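Local coordinates for Serine/threonine protein phosphatase Stp1 (Streptococcus agalactiae, PDB 2PK0), which removes phosphate from phosphoserine and phosphothreonine residues of proteins, as a magnesium-containing bacterial phosphatase of the PP2C family, at residues A[118-123]-A[178-183]; A[124-129]-A[192-197]. One frame throughout, in Å; residues are numbered along the deposited sequence.

Contact 1 of 2, residues A[118-123]-A[178-183]; sequences FAHVGD and EPDLGV
Phe-118 and Gly-182 form a hydrogen-bonded pair at one end of an antiparallel ladder. His-120 with Asp-180 forms the next hydrogen-bonded one, with the non-hydrogen-bonded pair Ala-119/Leu-181 between. Phe-118 N gives a bond of 3.0 Å to Gly-182 O, and Gly-182 N returns one to Phe-118 O. Asp-180 N binds His-120 O at 2.9 Å. The reverse bond, His-120 N to Asp-180 O, is weak and bent to 124°. CA-H...O contacts fill in between, such as Leu-181 CA to Phe-118 O at 3.2 Å.

The Phe-118 ring lies over its partner strand. Its CG sits between the backbone N and the carbonyl carbon (chi1 66°), which swings the ring across Gly-182. Gly-182 CA makes a CH-pi contact 4.1 Å from the centroid of the Phe-118 ring.

His-120 and Asp-180 run side by side on the same face as Phe-118. Asp-180 OD2 meets His-120 CD2 at the ring edge, at 3.4 Å, with ring and carboxylate planes 48° apart. The polar ends bond elsewhere: His-120 ND1 to Glu-107, His-120 NE2 to Ser-139 O, and Asp-180 OD2 to His-141, whose ring stacks on His-120.

Ala-119 CB touches Leu-181 CD2 at 3.8 Å on the other face, where helix 72-96 packs. This is the edge pair of one sheet of the PP2C beta sandwich: strand 103-112 flanks 115-121, and 180-185 is outermost.

Contact 2 of 2, residues A[124-129]-A[192-197]; sequences SRIGIV and LVVNSD. With MG (magnesium ion), chain F.
Arg-125 to Ile-128 pair with Asn-195 to Leu-192 in an antiparallel ladder whose segment axes run 159° apart and approach to 4.6 Å. Four bonds hold it, two at Arg-125/Asn-195 and two at Gly-127/Val-193. Arg-125 N to Asn-195 O measures 2.7 Å and is nearly straight at 172°.

Leu-192 carries the packing on one face. With CG anti to the backbone N (chi1 -171°), its chain leads toward the partner strand, where CD1 touches two isoleucines. Leu-192 CD1 rests on Ile-126 CG2 at 3.7 Å. The same Leu-192 CD1 reaches Ile-128 CG1 at 4.1 Å. On the other face, that of Arg-125 and Asn-195, Val-193 CG2 meets Val-129 CG2 at 4.0 Å. Arg-125 extends away from the pair to a salt bridge with Asp-140.

Polar groups take over at the metal end. Water 1 accepts from Asp-197 N at 2.7 Å and also bonds Ser-124 OG, so it ties the two segments together just past the strands. Ser-124 OG is held further by Thr-105, and Ser-196 OG by Asp-23.

Asp-197 OD1 binds magnesium at 2.1 Å. Its OD2 instead accepts from water 2, itself a ligand of the metal. Waters 3 and 4, with Asp-41 and Asp-236, complete six ligands. Aspartates at strand ends gathering magnesium and its waters are characteristic of the PP2C active site, which lies at one end of the beta sandwich.

Overall arrangement
Each contact joins neighbouring antiparallel strands, but in different sheets of the beta sandwich. Contact 1 is partly buried at the margin of one sheet, while contact 2 lies in the buried core of the other. The chain passes directly from 118-123 into 124-129, and strands 180-185 and 191-195 also follow one another, so the chain crosses between the sheets twice. Phe-118 CG packs against Ile-126 CD1 at 3.6 Å between the sheets. Contact 1 mixes ring packing with histidine and carboxylate groups. Contact 2 is mainly aliphatic along its strands and polar near magnesium. The two contacts also meet where the carboxylate oxygens Asp-123 OD2 and Asp-197 OD2 lie 3.1 Å apart.

Contact 1 of 2, residues A[118-123]-A[178-183]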
loop_
_atom_site.group_PDB
_atom_site.type_symbol
_atom_site.label_atom_id
_atom_site.label_comp_id
_atom_site.label_asym_id
_atom_site.label_seq_id
_atom_site.Cartn_x
_atom_site.Cartn_y
_atom_site.Cartn_z
ATOM N N PHE A 118 -6.831 -1.631 -7.871
ATOM C CA PHE A 118 -6.463 -1.584 -6.491
ATOM C C PHE A 118 -7.616 -1.286 -5.550
ATOM O O PHE A 118 -8.586 -0.651 -5.932
ATOM C CB PHE A 118 -5.299 -0.606 -6.271
ATOM C CG PHE A 118 -5.638 0.844 -6.535
ATOM C CD1 PHE A 118 -6.226 1.644 -5.545
ATOM C CD2 PHE A 118 -5.327 1.428 -7.753
ATOM C CE1 PHE A 118 -6.520 2.979 -5.777
ATOM C CE2 PHE A 118 -5.623 2.780 -7.995
ATOM C CZ PHE A 118 -6.214 3.548 -7.013
ATOM N N ALA A 119 -7.467 -1.741 -4.310
ATOM C CA ALA A 119 -8.270 -1.289 -3.185
ATOM C C ALA A 119 -7.319 -0.611 -2.199
ATOM O O ALA A 119 -6.214 -1.109 -1.981
ATOM C CB ALA A 119 -8.963 -2.461 -2.524
ATOM N N HIS A 120 -7.762 0.489 -1.581
ATOM C CA HIS A 120 -6.884 1.352 -0.770
ATOM C C HIS A 120 -7.589 1.898 0.474
ATOM O O HIS A 120 -8.680 2.420 0.373
ATOM C CB HIS A 120 -6.368 2.498 -1.646
ATOM C CG HIS A 120 -6.063 3.759 -0.905
ATOM N ND1 HIS A 120 -5.019 3.866 -0.010
ATOM C CD2 HIS A 120 -6.641 4.982 -0.959
ATOM C CE1 HIS A 120 -4.978 5.099 0.463
ATOM N NE2 HIS A 120 -5.952 5.794 -0.091
ATOM N N VAL A 121 -6.957 1.747 1.640
ATOM C CA VAL A 121 -7.496 2.144 2.937
ATOM C C VAL A 121 -6.337 2.657 3.794
ATOM O O VAL A 121 -5.442 1.890 4.105
ATOM C CB VAL A 121 -8.068 0.925 3.723
ATOM C CG1 VAL A 121 -8.564 1.357 5.120
ATOM C CG2 VAL A 121 -9.178 0.238 2.979
ATOM N N GLY A 122 -6.339 3.930 4.180
ATOM C CA GLY A 122 -5.264 4.469 5.001
ATOM C C GLY A 122 -4.394 5.523 4.341
ATOM O O GLY A 122 -4.848 6.264 3.462
ATOM N N ASP A 123 -3.140 5.599 4.781
ATOM C CA ASP A 123 -2.184 6.570 4.249
ATOM C C ASP A 123 -1.003 5.916 3.528
ATOM O O ASP A 123 0.025 6.546 3.276
ATOM C CB ASP A 123 -1.686 7.531 5.343
ATOM C CG ASP A 123 -0.988 6.821 6.490
ATOM O OD1 ASP A 123 -1.046 5.569 6.563
ATOM O OD2 ASP A 123 -0.377 7.524 7.335
ATOM N N GLU A 178 -14.644 2.351 4.012
ATOM C CA GLU A 178 -14.920 2.757 2.640
ATOM C C GLU A 178 -13.600 2.807 1.860
ATOM O O GLU A 178 -12.973 3.859 1.795
ATOM C CB GLU A 178 -15.546 4.161 2.609
ATOM C CG GLU A 178 -16.599 4.461 3.685
ATOM C CD GLU A 178 -16.859 5.970 3.871
ATOM O OE1 GLU A 178 -16.752 6.730 2.884
ATOM O OE2 GLU A 178 -17.165 6.399 5.007
ATOM N N PRO A 179 -13.166 1.681 1.272
ATOM C CA PRO A 179 -11.929 1.710 0.482
ATOM C C PRO A 179 -12.079 2.444 -0.839
ATOM O O PRO A 179 -13.184 2.540 -1.361
ATOM C CB PRO A 179 -11.645 0.236 0.209
ATOM C CG PRO A 179 -12.953 -0.439 0.337
ATOM C CD PRO A 179 -13.779 0.343 1.305
ATOM N N ASP A 180 -10.977 2.982 -1.367
ATOM C CA ASP A 180 -10.997 3.599 -2.687
ATOM C C ASP A 180 -10.580 2.545 -3.676
ATOM O O ASP A 180 -9.603 1.854 -3.447
ATOM C CB ASP A 180 -9.996 4.747 -2.784
ATOM C CG ASP A 180 -10.377 5.941 -1.947
ATOM O OD1 ASP A 180 -11.578 6.096 -1.636
ATOM O OD2 ASP A 180 -9.460 6.729 -1.607
ATOM N N LEU A 181 -11.304 2.425 -4.780
ATOM C CA LEU A 181 -10.900 1.525 -5.843
ATOM C C LEU A 181 -10.444 2.292 -7.066
ATOM O O LEU A 181 -10.830 3.434 -7.254
ATOM C CB LEU A 181 -12.046 0.613 -6.226
ATOM C CG LEU A 181 -12.748 -0.107 -5.081
ATOM C CD1 LEU A 181 -14.102 -0.502 -5.588
ATOM C CD2 LEU A 181 -11.983 -1.311 -4.613
ATOM N N GLY A 182 -9.608 1.667 -7.894
ATOM C CA GLY A 182 -9.206 2.278 -9.157
ATOM C C GLY A 182 -8.640 1.308 -10.183
ATOM O O GLY A 182 -7.832 0.435 -9.855
ATOM N N VAL A 183 -9.063 1.453 -11.434
ATOM C CA VAL A 183 -8.480 0.676 -12.516
ATOM C C VAL A 183 -7.580 1.587 -13.334
ATOM O O VAL A 183 -7.968 2.706 -13.671
ATOM C CB VAL A 183 -9.553 0.047 -13.407
ATOM C CG1 VAL A 183 -8.942 -0.932 -14.385
ATOM C CG2 VAL A 183 -10.567 -0.674 -12.560
#

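Contact 2 of 2, residues A[124-129]-A[192-197]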
loop_
_atom_site.group_PDB
_atom_site.type_symbol
_atom_site.label_atom_id
_atom_site.label_comp_id
_atom_site.label_asym_id
_atom_site.label_seq_id
_atom_site.Cartn_x
_atom_site.Cartn_y
_atom_site.Cartn_z
ATOM N N SER A 124 -1.148 4.641 3.208
ATOM C CA SER A 124 -0.220 3.997 2.300
ATOM C C SER A 124 -0.489 4.532 0.889
ATOM O O SER A 124 -1.529 5.138 0.627
ATOM C CB SER A 124 -0.381 2.484 2.363
ATOM O OG SER A 124 0.102 1.959 3.580
ATOM N N ARG A 125 0.456 4.373 -0.022
ATOM C CA ARG A 125 0.297 5.017 -1.311
ATOM C C ARG A 125 0.589 4.108 -2.472
ATOM O O ARG A 125 1.286 3.092 -2.327
ATOM C CB ARG A 125 1.191 6.232 -1.412
ATOM C CG ARG A 125 0.883 7.277 -0.404
ATOM C CD ARG A 125 1.341 8.585 -0.878
ATOM N NE ARG A 125 1.001 9.612 0.084
ATOM C CZ ARG A 125 1.677 10.741 0.199
ATOM N NH1 ARG A 125 2.719 10.941 -0.592
ATOM N NH2 ARG A 125 1.333 11.638 1.116
ATOM N N ILE A 126 0.013 4.480 -3.617
ATOM C CA ILE A 126 0.258 3.839 -4.898
ATOM C C ILE A 126 0.533 4.923 -5.927
ATOM O O ILE A 126 -0.233 5.896 -6.040
ATOM C CB ILE A 126 -0.949 3.047 -5.374
ATOM C CG1 ILE A 126 -1.302 1.953 -4.370
ATOM C CG2 ILE A 126 -0.696 2.443 -6.740
ATOM C CD1 ILE A 126 -2.610 1.306 -4.683
ATOM N N GLY A 127 1.629 4.763 -6.667
ATOM C CA GLY A 127 1.943 5.686 -7.734
ATOM C C GLY A 127 2.464 5.024 -8.991
ATOM O O GLY A 127 2.860 3.869 -8.977
ATOM N N ILE A 128 2.460 5.762 -10.086
ATOM C CA ILE A 128 3.082 5.285 -11.304
ATOM C C ILE A 128 4.200 6.235 -11.656
ATOM O O ILE A 128 4.035 7.449 -11.588
ATOM C CB ILE A 128 2.080 5.198 -12.490
ATOM C CG1 ILE A 128 1.110 4.038 -12.294
ATOM C CG2 ILE A 128 2.804 5.021 -13.832
ATOM C CD1 ILE A 128 -0.078 4.145 -13.171
ATOM N N VAL A 129 5.351 5.676 -11.990
ATOM C CA VAL A 129 6.439 6.464 -12.548
ATOM C C VAL A 129 6.549 6.233 -14.061
ATOM O O VAL A 129 6.786 5.113 -14.510
ATOM C CB VAL A 129 7.751 6.158 -11.817
ATOM C CG1 VAL A 129 8.943 6.846 -12.498
ATOM C CG2 VAL A 129 7.616 6.568 -10.351
ATOM N N LEU A 192 5.052 0.684 -11.273
ATOM C CA LEU A 192 4.068 0.821 -10.216
ATOM C C LEU A 192 4.861 0.884 -8.932
ATOM O O LEU A 192 5.775 0.069 -8.727
ATOM C CB LEU A 192 3.127 -0.388 -10.155
ATOM C CG LEU A 192 1.925 -0.230 -9.209
ATOM C CD1 LEU A 192 1.042 0.939 -9.637
ATOM C CD2 LEU A 192 1.133 -1.503 -9.148
ATOM N N VAL A 193 4.527 1.847 -8.067
ATOM C CA VAL A 193 5.195 1.975 -6.794
ATOM C C VAL A 193 4.174 1.896 -5.663
ATOM O O VAL A 193 3.395 2.811 -5.445
ATOM C CB VAL A 193 5.981 3.295 -6.698
ATOM C CG1 VAL A 193 6.787 3.368 -5.374
ATOM C CG2 VAL A 193 6.910 3.462 -7.887
ATOM N N VAL A 194 4.170 0.787 -4.944
ATOM C CA VAL A 194 3.270 0.641 -3.819
ATOM C C VAL A 194 4.090 0.771 -2.534
ATOM O O VAL A 194 5.054 0.036 -2.338
ATOM C CB VAL A 194 2.550 -0.731 -3.864
ATOM C CG1 VAL A 194 1.531 -0.822 -2.753
ATOM C CG2 VAL A 194 1.870 -0.947 -5.213
ATOM N N ASN A 195 3.724 1.707 -1.665
ATOM C CA ASN A 195 4.500 1.915 -0.439
ATOM C C ASN A 195 3.719 2.343 0.830
ATOM O O ASN A 195 2.614 2.895 0.761
ATOM C CB ASN A 195 5.650 2.882 -0.696
ATOM C CG ASN A 195 5.170 4.245 -1.063
ATOM O OD1 ASN A 195 5.018 5.109 -0.208
ATOM N ND2 ASN A 195 4.905 4.452 -2.335
ATOM N N SER A 196 4.325 2.100 1.987
ATOM C CA SER A 196 3.777 2.559 3.258
ATOM C C SER A 196 4.338 3.946 3.439
ATOM O O SER A 196 5.243 4.331 2.694
ATOM C CB SER A 196 4.229 1.661 4.407
ATOM O OG SER A 196 5.641 1.654 4.509
ATOM N N ASP A 197 3.845 4.688 4.431
ATOM C CA ASP A 197 4.193 6.100 4.544
ATOM C C ASP A 197 5.672 6.352 4.833
ATOM O O ASP A 197 6.177 7.431 4.550
ATOM C CB ASP A 197 3.283 6.859 5.533
ATOM C CG ASP A 197 3.224 6.215 6.930
ATOM O OD1 ASP A 197 3.767 5.106 7.114
ATOM O OD2 ASP A 197 2.621 6.802 7.862
HETATM MG MG MG F . 3.902 3.871 8.758
HETATM O O HOH W 1 1.607 3.795 5.602
HETATM O O HOH W 2 2.518 5.079 9.890
HETATM O O HOH W 3 3.747 2.752 10.635
HETATM O O HOH W 4 4.944 2.131 8.012
#